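Local coordinates for bilirubin-inducible fluorescent protein UnaG (Anguilla japonica, PDB 4I3C) that binds unconjugated bilirubin with high affinity inside a beta-barrel and, once loaded, emits green fluorescence on excitation, whereas the apoprotein does not fluoresce, at residues 4-9 / 43-48; 11-16 / 131-136. The protein carries 1 engineered substitution. All coordinates share one frame; numbering follows the deposited sequence.

The two contacts lie on neighbouring seams of one antiparallel beta-barrel of the fatty-acid binding protein family, their centres about 18 Å apart. Strand 7-15 takes part in both: its start pairs with strand 40-45 in contact 1, and its far half pairs with the last strand, 128-135, in contact 2. Along the chain the segments alternate, 4-9, 11-16, 43-48 and 131-136. Contact 2 pairs the first strand with the last and closes the barrel, while contact 1 continues the wall on the other flank of strand 7-15. Arg136 connects them, its NH2 probably hydrogen-bonded to Val6 O. Ile43, Arg132 and Tyr134 all line the bilirubin pocket.

Contact 1 of 2, residues 4-9 / 43-48; sequences KFVGTW and ISQKDG
The first strand of the fatty-acid binding protein barrel begins here, where Gly7 and Ile43 form an antiparallel hydrogen-bonded pair between strands 7-15 and 40-45. Gly7 N gives a nearly straight bond to Ile43 O (2.6 Å, 169° at the hydrogen), and Ile43 N returns one to Gly7 O at 2.8 Å. Glycine is called for by the backbone itself: at a phi of 135°, with its psi, a side chain would jam against the carbonyl oxygen of Val6. Just before the pair, Val6 CA lies 3.4 Å from Ile43 O in a CA-H...O contact, and Val6 CG1 reaches obliquely across to the aliphatic CG of Gln45 at 4.0 Å. Beta-branched Val6 thus offers a compact apolar flank to the methylene part of a polar residue. Gln45, bent at chi2 (89°), turns its OE1 back to accept Gly48 N at 2.6 Å, a bond that ties the turn after the strand to its last residue. Ile43 directs its branched chain to the Phe5 and Trp9 side, an apolar choice suited to a residue that also touches bilirubin; its end is modelled too close to Phe5 O and the Trp9 ring, so the detail there is doubtful. Further in, Phe5, Trp9 and Ile43 all pack on Leu119 of strand 118-125; Phe5 and Trp9 meet Ile114 of strand 106-115, and Ile43 reaches Val53 of strand 50-56.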
ATOM      1  N   LYS A   4      -1.868  10.786 -11.818  1.00  9.41           N
ATOM      2  CA  LYS A   4      -0.782  11.349 -11.033  1.00 13.10           C
ATOM      3  C   LYS A   4      -0.085  10.269 -10.206  1.00 17.34           C
ATOM      4  O   LYS A   4       1.088  10.402  -9.871  1.00 11.85           O
ATOM      5  CB  LYS A   4      -1.323  12.468 -10.133  1.00 29.85           C
ATOM      6  CG  LYS A   4      -1.676  12.033  -8.721  1.00 20.05           C
ATOM      7  CD  LYS A   4      -2.913  12.749  -8.186  1.00 30.08           C
ATOM      8  CE  LYS A   4      -2.871  14.251  -8.438  1.00 11.97           C
ATOM      9  NZ  LYS A   4      -1.690  14.890  -7.801  1.00 14.42           N
ATOM     10  N   PHE A   5      -0.798   9.192  -9.891  1.00 21.39           N
ATOM     11  CA  PHE A   5      -0.190   8.065  -9.186  1.00 24.88           C
ATOM     12  C   PHE A   5       0.394   7.065 -10.173  1.00 23.85           C
ATOM     13  O   PHE A   5       1.346   6.356  -9.862  1.00 30.48           O
ATOM     14  CB  PHE A   5      -1.213   7.381  -8.273  1.00 27.94           C
ATOM     15  CG  PHE A   5      -1.670   8.249  -7.141  1.00 17.60           C
ATOM     16  CD1 PHE A   5      -1.177   8.068  -5.863  1.00 17.08           C
ATOM     17  CD2 PHE A   5      -2.570   9.264  -7.364  1.00 37.41           C
ATOM     18  CE1 PHE A   5      -1.591   8.883  -4.830  1.00 15.47           C
ATOM     19  CE2 PHE A   5      -2.984  10.079  -6.337  1.00 28.52           C
ATOM     20  CZ  PHE A   5      -2.495   9.888  -5.068  1.00 25.52           C
ATOM     21  N   VAL A   6      -0.176   7.031 -11.371  1.00 22.26           N
ATOM     22  CA  VAL A   6       0.265   6.106 -12.408  1.00 19.98           C
ATOM     23  C   VAL A   6       1.771   6.211 -12.601  1.00 15.23           C
ATOM     24  O   VAL A   6       2.345   7.289 -12.461  1.00 20.48           O
ATOM     25  CB  VAL A   6      -0.401   6.421 -13.764  1.00 13.51           C
ATOM     26  CG1 VAL A   6      -1.906   6.530 -13.611  1.00 20.93           C
ATOM     27  CG2 VAL A   6       0.173   7.711 -14.350  1.00 17.69           C
ATOM     28  N   GLY A   7       2.409   5.091 -12.923  1.00 19.08           N
ATOM     29  CA  GLY A   7       3.810   5.108 -13.291  1.00 19.00           C
ATOM     30  C   GLY A   7       4.667   4.035 -12.653  1.00 18.45           C
ATOM     31  O   GLY A   7       4.176   3.015 -12.175  1.00  9.76           O
ATOM     32  N   THR A   8       5.972   4.278 -12.668  1.00 15.86           N
ATOM     33  CA  THR A   8       6.939   3.404 -12.018  1.00 18.16           C
ATOM     34  C   THR A   8       7.372   4.046 -10.713  1.00 32.26           C
ATOM     35  O   THR A   8       7.416   5.268 -10.599  1.00 27.49           O
ATOM     36  CB  THR A   8       8.183   3.184 -12.881  1.00 20.16           C
ATOM     37  OG1 THR A   8       8.395   4.331 -13.713  1.00 37.22           O
ATOM     38  CG2 THR A   8       8.023   1.935 -13.745  1.00 15.76           C
ATOM     39  N   TRP A   9       7.709   3.221  -9.732  1.00 24.95           N
ATOM     40  CA  TRP A   9       8.045   3.732  -8.417  1.00 13.20           C
ATOM     41  C   TRP A   9       9.038   2.841  -7.703  1.00 21.62           C
ATOM     42  O   TRP A   9       9.330   1.731  -8.140  1.00 29.97           O
ATOM     43  CB  TRP A   9       6.776   3.875  -7.590  1.00 23.04           C
ATOM     44  CG  TRP A   9       5.844   4.906  -8.147  1.00 21.50           C
ATOM     45  CD1 TRP A   9       4.848   4.705  -9.049  1.00 25.52           C
ATOM     46  CD2 TRP A   9       5.842   6.305  -7.851  1.00 18.36           C
ATOM     47  NE1 TRP A   9       4.212   5.891  -9.327  1.00 13.83           N
ATOM     48  CE2 TRP A   9       4.804   6.888  -8.601  1.00 33.79           C
ATOM     49  CE3 TRP A   9       6.611   7.118  -7.020  1.00 21.61           C
ATOM     50  CZ2 TRP A   9       4.517   8.248  -8.542  1.00 13.01           C
ATOM     51  CZ3 TRP A   9       6.326   8.463  -6.967  1.00 22.14           C
ATOM     52  CH2 TRP A   9       5.289   9.016  -7.721  1.00 22.07           C
ATOM     53  N   ILE A  43       2.310   1.168 -11.276  1.00 17.93           N
ATOM     54  CA  ILE A  43       0.928   1.600 -11.157  1.00 14.00           C
ATOM     55  C   ILE A  43       0.402   2.176 -12.469  1.00 24.86           C
ATOM     56  O   ILE A  43       1.116   2.865 -13.194  1.00 17.54           O
ATOM     57  CB  ILE A  43       0.725   2.613  -9.995  1.00 17.61           C
ATOM     58  CG1 ILE A  43       1.924   3.540  -9.819  1.00 37.19           C
ATOM     59  CG2 ILE A  43       0.558   1.893  -8.681  1.00 27.46           C
ATOM     60  CD1 ILE A  43       1.946   4.183  -8.427  1.00 20.00           C
ATOM     61  N   SER A  44      -0.852   1.850 -12.769  1.00 23.51           N
ATOM     62  CA  SER A  44      -1.547   2.350 -13.947  1.00 12.31           C
ATOM     63  C   SER A  44      -3.048   2.147 -13.724  1.00 16.00           C
ATOM     64  O   SER A  44      -3.458   1.611 -12.696  1.00 25.02           O
ATOM     65  CB  SER A  44      -1.072   1.636 -15.219  1.00 24.64           C
ATOM     66  OG  SER A  44      -0.900   0.243 -15.020  1.00 23.72           O
ATOM     67  N   GLN A  45      -3.868   2.573 -14.678  1.00 39.19           N
ATOM     68  CA  GLN A  45      -5.311   2.531 -14.483  1.00 20.47           C
ATOM     69  C   GLN A  45      -6.071   2.663 -15.793  1.00 19.47           C
ATOM     70  O   GLN A  45      -5.480   2.927 -16.839  1.00 20.64           O
ATOM     71  CB  GLN A  45      -5.727   3.652 -13.535  1.00 32.49           C
ATOM     72  CG  GLN A  45      -5.628   5.049 -14.141  1.00 31.73           C
ATOM     73  CD  GLN A  45      -6.901   5.478 -14.848  1.00 32.83           C
ATOM     74  OE1 GLN A  45      -7.848   4.704 -14.974  1.00 35.50           O
ATOM     75  NE2 GLN A  45      -6.933   6.723 -15.306  1.00 12.47           N
ATOM     76  N   LYS A  46      -7.388   2.481 -15.730  1.00 21.88           N
ATOM     77  CA  LYS A  46      -8.227   2.601 -16.918  1.00 25.21           C
ATOM     78  C   LYS A  46      -9.566   3.277 -16.630  1.00 23.25           C
ATOM     79  O   LYS A  46     -10.381   2.756 -15.873  1.00 25.84           O
ATOM     80  CB  LYS A  46      -8.476   1.224 -17.535  1.00 15.83           C
ATOM     81  CG  LYS A  46      -8.460   1.245 -19.046  1.00 23.84           C
ATOM     82  CD  LYS A  46      -8.913  -0.071 -19.630  1.00 13.31           C
ATOM     83  CE  LYS A  46      -8.667  -0.106 -21.123  1.00 15.12           C
ATOM     84  NZ  LYS A  46      -9.946  -0.073 -21.882  1.00 18.22           N
ATOM     85  N   ASP A  47      -9.777   4.438 -17.250  1.00 22.80           N
ATOM     86  CA  ASP A  47     -11.023   5.198 -17.135  1.00 26.93           C
ATOM     87  C   ASP A  47     -11.220   5.827 -15.756  1.00 37.11           C
ATOM     88  O   ASP A  47     -12.347   6.099 -15.343  1.00 28.33           O
ATOM     89  CB  ASP A  47     -12.228   4.330 -17.512  1.00 23.26           C
ATOM     90  CG  ASP A  47     -12.227   3.936 -18.980  1.00 34.37           C
ATOM     91  OD1 ASP A  47     -11.982   4.814 -19.832  1.00 29.34           O
ATOM     92  OD2 ASP A  47     -12.467   2.746 -19.277  1.00 26.48           O
ATOM     93  N   GLY A  48     -10.114   6.062 -15.056  1.00 31.03           N
ATOM     94  CA  GLY A  48     -10.129   6.787 -13.797  1.00 23.79           C
ATOM     95  C   GLY A  48     -11.080   6.205 -12.771  1.00 26.41           C
ATOM     96  O   GLY A  48     -11.507   6.890 -11.844  1.00 14.72           O
TER

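Contact 2 of 2, residues 11-16 / 131-136; sequences IADSHN and VRSYRR. With BLR (3-[5-[(Z)-(4-ethenyl-3-methyl-5-oxidanylidene-pyrrol-2-ylidene)methyl]-2-[[5-[(Z)-(3-ethenyl-4-methyl-5-oxidanylidene-pyrrol-2-ylidene)methyl]-3-(3-hydroxy-3-oxopropyl)-4-methyl-1H-pyrrol-2-yl]methyl]-4-methyl-1H-pyrrol-3-yl]propanoic acid), chain C.
Asp13 and Ser133 face each other as a hydrogen-bonded antiparallel pair where the first and last strands close the bilirubin-binding barrel, running at 162° to one another. A beta bulge separates this pair from Ile11 and Tyr134: Ser133 O takes Asp13 N at 3.0 Å, in the carbonyl plane on a lone pair, and also a weak bond from Ala12 N. Serine suits the seam because its short hydroxyl, Ser133 OG, reaches across to Asp13 O (2.9 Å). Farther on, His15 and Val131 pair through two main-chain bonds.

Arg132 points inward beside Ser14, whose OG is held by Asp35. Arg132 CB lies 3.6 Å from Asp13 O; CD then comes near the bilirubin propionate oxygen O1D. The chain bends at chi3 (55°), bringing the guanidinium over Ile11 CD1, which lies against one face, and setting the propionate at its edge. NE and NH2 both approach that methyl, while Arg132 NH1 makes a hydrogen bond to O1D modelled at 2.5 Å, so short that its exact length is doubtful. The long, flat, charged chain is suited to meeting a carboxylate inside the barrel, and its charge would probably favour the ionised acid.

Ile11, with CG1 anti to the backbone N (chi1 -159°), inserts the same methyl over the Tyr134 ring in a CH-pi contact, CD1 lying 3.8 Å from the centroid. The methyl is nearest CZ, while O1D is met at the ring's edge, near its plane: Tyr134 OH donates to it at 2.7 Å.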
ATOM      1  N   ILE A  11      10.942   2.396  -3.507  1.00 25.78           N
ATOM      2  CA  ILE A  11      11.054   2.833  -2.127  1.00 18.17           C
ATOM      3  C   ILE A  11      12.130   3.900  -2.010  1.00 34.24           C
ATOM      4  O   ILE A  11      13.065   3.947  -2.809  1.00 33.82           O
ATOM      5  CB  ILE A  11      11.426   1.678  -1.195  1.00 17.43           C
ATOM      6  CG1 ILE A  11      11.040   2.011   0.249  1.00 24.43           C
ATOM      7  CG2 ILE A  11      12.910   1.389  -1.282  1.00 34.76           C
ATOM      8  CD1 ILE A  11       9.550   2.220   0.457  1.00 24.26           C
ATOM      9  N   ALA A  12      11.995   4.747  -0.998  1.00 21.91           N
ATOM     10  CA  ALA A  12      12.980   5.783  -0.728  1.00 22.83           C
ATOM     11  C   ALA A  12      13.190   5.918   0.771  1.00 18.09           C
ATOM     12  O   ALA A  12      14.329   5.930   1.239  1.00 18.53           O
ATOM     13  CB  ALA A  12      12.542   7.110  -1.338  1.00 20.87           C
ATOM     14  N   ASP A  13      12.097   6.008   1.524  1.00 29.45           N
ATOM     15  CA  ASP A  13      12.206   6.106   2.980  1.00 27.55           C
ATOM     16  C   ASP A  13      10.973   5.562   3.700  1.00 18.48           C
ATOM     17  O   ASP A  13       9.844   5.775   3.262  1.00 20.36           O
ATOM     18  CB  ASP A  13      12.440   7.559   3.389  1.00 30.41           C
ATOM     19  CG  ASP A  13      13.558   7.709   4.405  1.00 26.47           C
ATOM     20  OD1 ASP A  13      13.836   6.738   5.136  1.00 20.49           O
ATOM     21  OD2 ASP A  13      14.158   8.803   4.470  1.00 24.84           O
ATOM     22  N   SER A  14      11.202   4.873   4.817  1.00 16.42           N
ATOM     23  CA  SER A  14      10.130   4.265   5.600  1.00 19.92           C
ATOM     24  C   SER A  14      10.350   4.513   7.089  1.00 19.34           C
ATOM     25  O   SER A  14      11.474   4.760   7.530  1.00 29.59           O
ATOM     26  CB  SER A  14      10.053   2.754   5.330  1.00 19.46           C
ATOM     27  OG  SER A  14       9.258   2.099   6.306  1.00  9.52           O
ATOM     28  N   HIS A  15       9.276   4.440   7.866  1.00 20.82           N
ATOM     29  CA  HIS A  15       9.369   4.687   9.298  1.00 20.24           C
ATOM     30  C   HIS A  15       8.176   4.142  10.069  1.00 18.67           C
ATOM     31  O   HIS A  15       7.035   4.548   9.829  1.00 21.19           O
ATOM     32  CB  HIS A  15       9.476   6.180   9.569  1.00 20.42           C
ATOM     33  CG  HIS A  15       9.033   6.566  10.941  1.00 24.12           C
ATOM     34  ND1 HIS A  15       9.810   6.357  12.060  1.00 29.38           N
ATOM     35  CD2 HIS A  15       7.876   7.115  11.381  1.00 13.42           C
ATOM     36  CE1 HIS A  15       9.158   6.781  13.130  1.00 13.82           C
ATOM     37  NE2 HIS A  15       7.986   7.245  12.745  1.00 20.67           N
ATOM     38  N   ASN A  16       8.454   3.229  10.999  1.00 19.43           N
ATOM     39  CA  ASN A  16       7.439   2.672  11.884  1.00 28.33           C
ATOM     40  C   ASN A  16       6.544   1.720  11.102  1.00 19.44           C
ATOM     41  O   ASN A  16       5.330   1.691  11.280  1.00 26.75           O
ATOM     42  CB  ASN A  16       6.621   3.789  12.539  1.00 11.38           C
ATOM     43  CG  ASN A  16       5.751   3.285  13.667  1.00 21.10           C
ATOM     44  OD1 ASN A  16       5.540   2.086  13.797  1.00 21.58           O
ATOM     45  ND2 ASN A  16       5.226   4.193  14.478  1.00 16.21           N
ATOM     46  N   VAL A 131       4.888   5.494   7.975  1.00 13.34           N
ATOM     47  CA  VAL A 131       5.036   6.308   6.773  1.00 13.87           C
ATOM     48  C   VAL A 131       6.092   5.731   5.841  1.00 21.07           C
ATOM     49  O   VAL A 131       7.163   5.312   6.287  1.00 15.16           O
ATOM     50  CB  VAL A 131       5.415   7.763   7.124  1.00 12.16           C
ATOM     51  CG1 VAL A 131       6.877   8.043   6.776  1.00 17.51           C
ATOM     52  CG2 VAL A 131       4.498   8.731   6.400  1.00 23.33           C
ATOM     53  N   ARG A 132       5.781   5.696   4.548  1.00 16.63           N
ATOM     54  CA  ARG A 132       6.797   5.408   3.552  1.00 26.52           C
ATOM     55  C   ARG A 132       6.721   6.387   2.386  1.00 21.71           C
ATOM     56  O   ARG A 132       5.693   7.029   2.151  1.00 17.68           O
ATOM     57  CB  ARG A 132       6.694   3.974   3.039  1.00 18.02           C
ATOM     58  CG  ARG A 132       5.514   3.180   3.568  1.00 16.24           C
ATOM     59  CD  ARG A 132       5.490   1.814   2.913  1.00 23.53           C
ATOM     60  NE  ARG A 132       6.758   1.108   3.097  1.00 25.94           N
ATOM     61  CZ  ARG A 132       6.984  -0.140   2.700  1.00 19.53           C
ATOM     62  NH1 ARG A 132       6.030  -0.831   2.104  1.00 13.74           N
ATOM     63  NH2 ARG A 132       8.164  -0.703   2.907  1.00 25.23           N
ATOM     64  N   SER A 133       7.816   6.452   1.641  1.00  4.25           N
ATOM     65  CA  SER A 133       8.016   7.468   0.629  1.00 23.67           C
ATOM     66  C   SER A 133       8.696   6.816  -0.559  1.00 19.10           C
ATOM     67  O   SER A 133       9.755   6.201  -0.405  1.00 18.39           O
ATOM     68  CB  SER A 133       8.909   8.575   1.186  1.00 20.36           C
ATOM     69  OG  SER A 133      10.208   8.081   1.469  1.00 28.50           O
ATOM     70  N   TYR A 134       8.088   6.947  -1.736  1.00 14.96           N
ATOM     71  CA  TYR A 134       8.639   6.344  -2.944  1.00 21.14           C
ATOM     72  C   TYR A 134       9.003   7.420  -3.943  1.00 16.00           C
ATOM     73  O   TYR A 134       8.406   8.493  -3.967  1.00 18.51           O
ATOM     74  CB  TYR A 134       7.625   5.414  -3.609  1.00 11.30           C
ATOM     75  CG  TYR A 134       7.253   4.183  -2.818  1.00 26.42           C
ATOM     76  CD1 TYR A 134       7.460   2.915  -3.338  1.00 17.09           C
ATOM     77  CD2 TYR A 134       6.684   4.287  -1.559  1.00 12.77           C
ATOM     78  CE1 TYR A 134       7.112   1.789  -2.623  1.00 24.60           C
ATOM     79  CE2 TYR A 134       6.337   3.165  -0.839  1.00 19.43           C
ATOM     80  CZ  TYR A 134       6.550   1.918  -1.375  1.00 14.42           C
ATOM     81  OH  TYR A 134       6.205   0.793  -0.658  1.00 30.31           O
ATOM     82  N   ARG A 135       9.989   7.122  -4.775  1.00 14.55           N
ATOM     83  CA  ARG A 135      10.320   7.982  -5.888  1.00 14.93           C
ATOM     84  C   ARG A 135      10.182   7.160  -7.162  1.00 23.70           C
ATOM     85  O   ARG A 135      10.361   5.941  -7.140  1.00 26.33           O
ATOM     86  CB  ARG A 135      11.752   8.495  -5.751  1.00 14.97           C
ATOM     87  CG  ARG A 135      12.734   7.786  -6.659  1.00 20.57           C
ATOM     88  CD  ARG A 135      13.967   8.620  -6.915  1.00 27.21           C
ATOM     89  NE  ARG A 135      15.040   8.316  -5.972  1.00 24.82           N
ATOM     90  CZ  ARG A 135      16.148   7.641  -6.271  1.00 29.54           C
ATOM     91  NH1 ARG A 135      16.366   7.192  -7.501  1.00 24.64           N
ATOM     92  NH2 ARG A 135      17.055   7.423  -5.332  1.00 30.99           N
ATOM     93  N   ARG A 136       9.860   7.821  -8.266  1.00 18.96           N
ATOM     94  CA  ARG A 136       9.841   7.163  -9.565  1.00 18.73           C
ATOM     95  C   ARG A 136      11.218   6.644  -9.914  1.00 22.75           C
ATOM     96  O   ARG A 136      12.217   7.240  -9.537  1.00 12.66           O
ATOM     97  CB  ARG A 136       9.404   8.142 -10.645  1.00 23.19           C
ATOM     98  CG  ARG A 136       7.914   8.284 -10.768  1.00 29.30           C
ATOM     99  CD  ARG A 136       7.553   9.402 -11.713  1.00 23.75           C
ATOM    100  NE  ARG A 136       6.173   9.829 -11.516  1.00 23.73           N
ATOM    101  CZ  ARG A 136       5.116   9.231 -12.051  1.00 22.26           C
ATOM    102  NH1 ARG A 136       5.262   8.171 -12.827  1.00 24.90           N
ATOM    103  NH2 ARG A 136       3.900   9.691 -11.810  1.00 21.05           N
TER
HETATM  104  CHA BLR C 200       3.253  -3.372  -0.692  1.00  8.73           C
HETATM  105  NA  BLR C 200       1.339  -2.150  -1.777  1.00 22.62           N
HETATM  106  C1A BLR C 200       1.925  -3.298  -1.358  1.00 21.67           C
HETATM  107  C2A BLR C 200       1.070  -4.353  -1.633  1.00 22.95           C
HETATM  108  C3A BLR C 200      -0.045  -3.814  -2.239  1.00 18.09           C
HETATM  109  C4A BLR C 200       0.137  -2.447  -2.328  1.00 22.36           C
HETATM  110  CMA BLR C 200      -1.246  -4.548  -2.737  1.00 11.87           C
HETATM  111  CAA BLR C 200       1.332  -5.797  -1.333  1.00 22.03           C
HETATM  112  CBA BLR C 200       1.615  -5.958   0.124  1.00 17.73           C
HETATM  113  CGA BLR C 200       1.341  -7.331   0.633  1.00 11.64           C
HETATM  114  O1A BLR C 200       2.044  -8.309   0.257  1.00 21.62           O
HETATM  115  O2A BLR C 200       0.409  -7.507   1.461  1.00 11.37           O
HETATM  116  CHB BLR C 200      -0.838  -1.479  -2.920  1.00 18.41           C
HETATM  117  NB  BLR C 200       0.807   0.428  -3.173  1.00 32.05           N
HETATM  118  C1B BLR C 200      -0.459  -0.257  -3.411  1.00 23.79           C
HETATM  119  C2B BLR C 200      -1.215   0.546  -4.201  1.00 29.82           C
HETATM  120  C3B BLR C 200      -0.674   1.603  -4.523  1.00 20.12           C
HETATM  121  C4B BLR C 200       0.723   1.805  -3.963  1.00 17.85           C
HETATM  122  CMB BLR C 200      -2.581   0.177  -4.660  1.00 29.50           C
HETATM  123  OB  BLR C 200       1.523   2.721  -4.076  1.00 27.76           O
HETATM  124  CAB BLR C 200      -1.325   2.618  -5.394  1.00 25.37           C
HETATM  125  CBB BLR C 200      -2.155   3.545  -4.844  1.00 21.90           C
HETATM  126  NC  BLR C 200       5.920  -6.528   2.188  1.00 10.45           N
HETATM  127  C1C BLR C 200       6.662  -7.938   2.235  1.00 20.85           C
HETATM  128  C2C BLR C 200       5.967  -8.471   3.476  1.00 16.90           C
HETATM  129  C3C BLR C 200       5.144  -7.707   3.972  1.00 14.58           C
HETATM  130  C4C BLR C 200       5.014  -6.524   3.327  1.00 18.32           C
HETATM  131  CMC BLR C 200       6.252  -9.810   4.029  1.00 23.95           C
HETATM  132  OC  BLR C 200       7.503  -8.434   1.505  1.00 21.40           O
HETATM  133  CAC BLR C 200       4.361  -8.045   5.188  1.00 26.28           C
HETATM  134  CBC BLR C 200       5.009  -8.144   6.377  1.00 16.74           C
HETATM  135  CHD BLR C 200       4.179  -5.506   3.681  1.00 13.75           C
HETATM  136  ND  BLR C 200       3.961  -4.670   1.321  1.00 24.96           N
HETATM  137  C1D BLR C 200       3.644  -4.607   2.624  1.00  5.02           C
HETATM  138  C2D BLR C 200       2.670  -3.479   2.831  1.00 17.11           C
HETATM  139  C3D BLR C 200       2.444  -2.917   1.646  1.00 14.56           C
HETATM  140  C4D BLR C 200       3.232  -3.624   0.645  1.00  9.85           C
HETATM  141  CMD BLR C 200       2.077  -3.061   4.125  1.00 21.07           C
HETATM  142  CAD BLR C 200       1.543  -1.755   1.383  1.00 15.32           C
HETATM  143  CBD BLR C 200       2.123  -0.504   1.951  1.00 14.19           C
HETATM  144  CGD BLR C 200       2.923   0.204   0.907  1.00 19.95           C
HETATM  145  O1D BLR C 200       4.102  -0.168   0.658  1.00 14.82           O
HETATM  146  O2D BLR C 200       2.430   1.169   0.269  1.00 22.70           O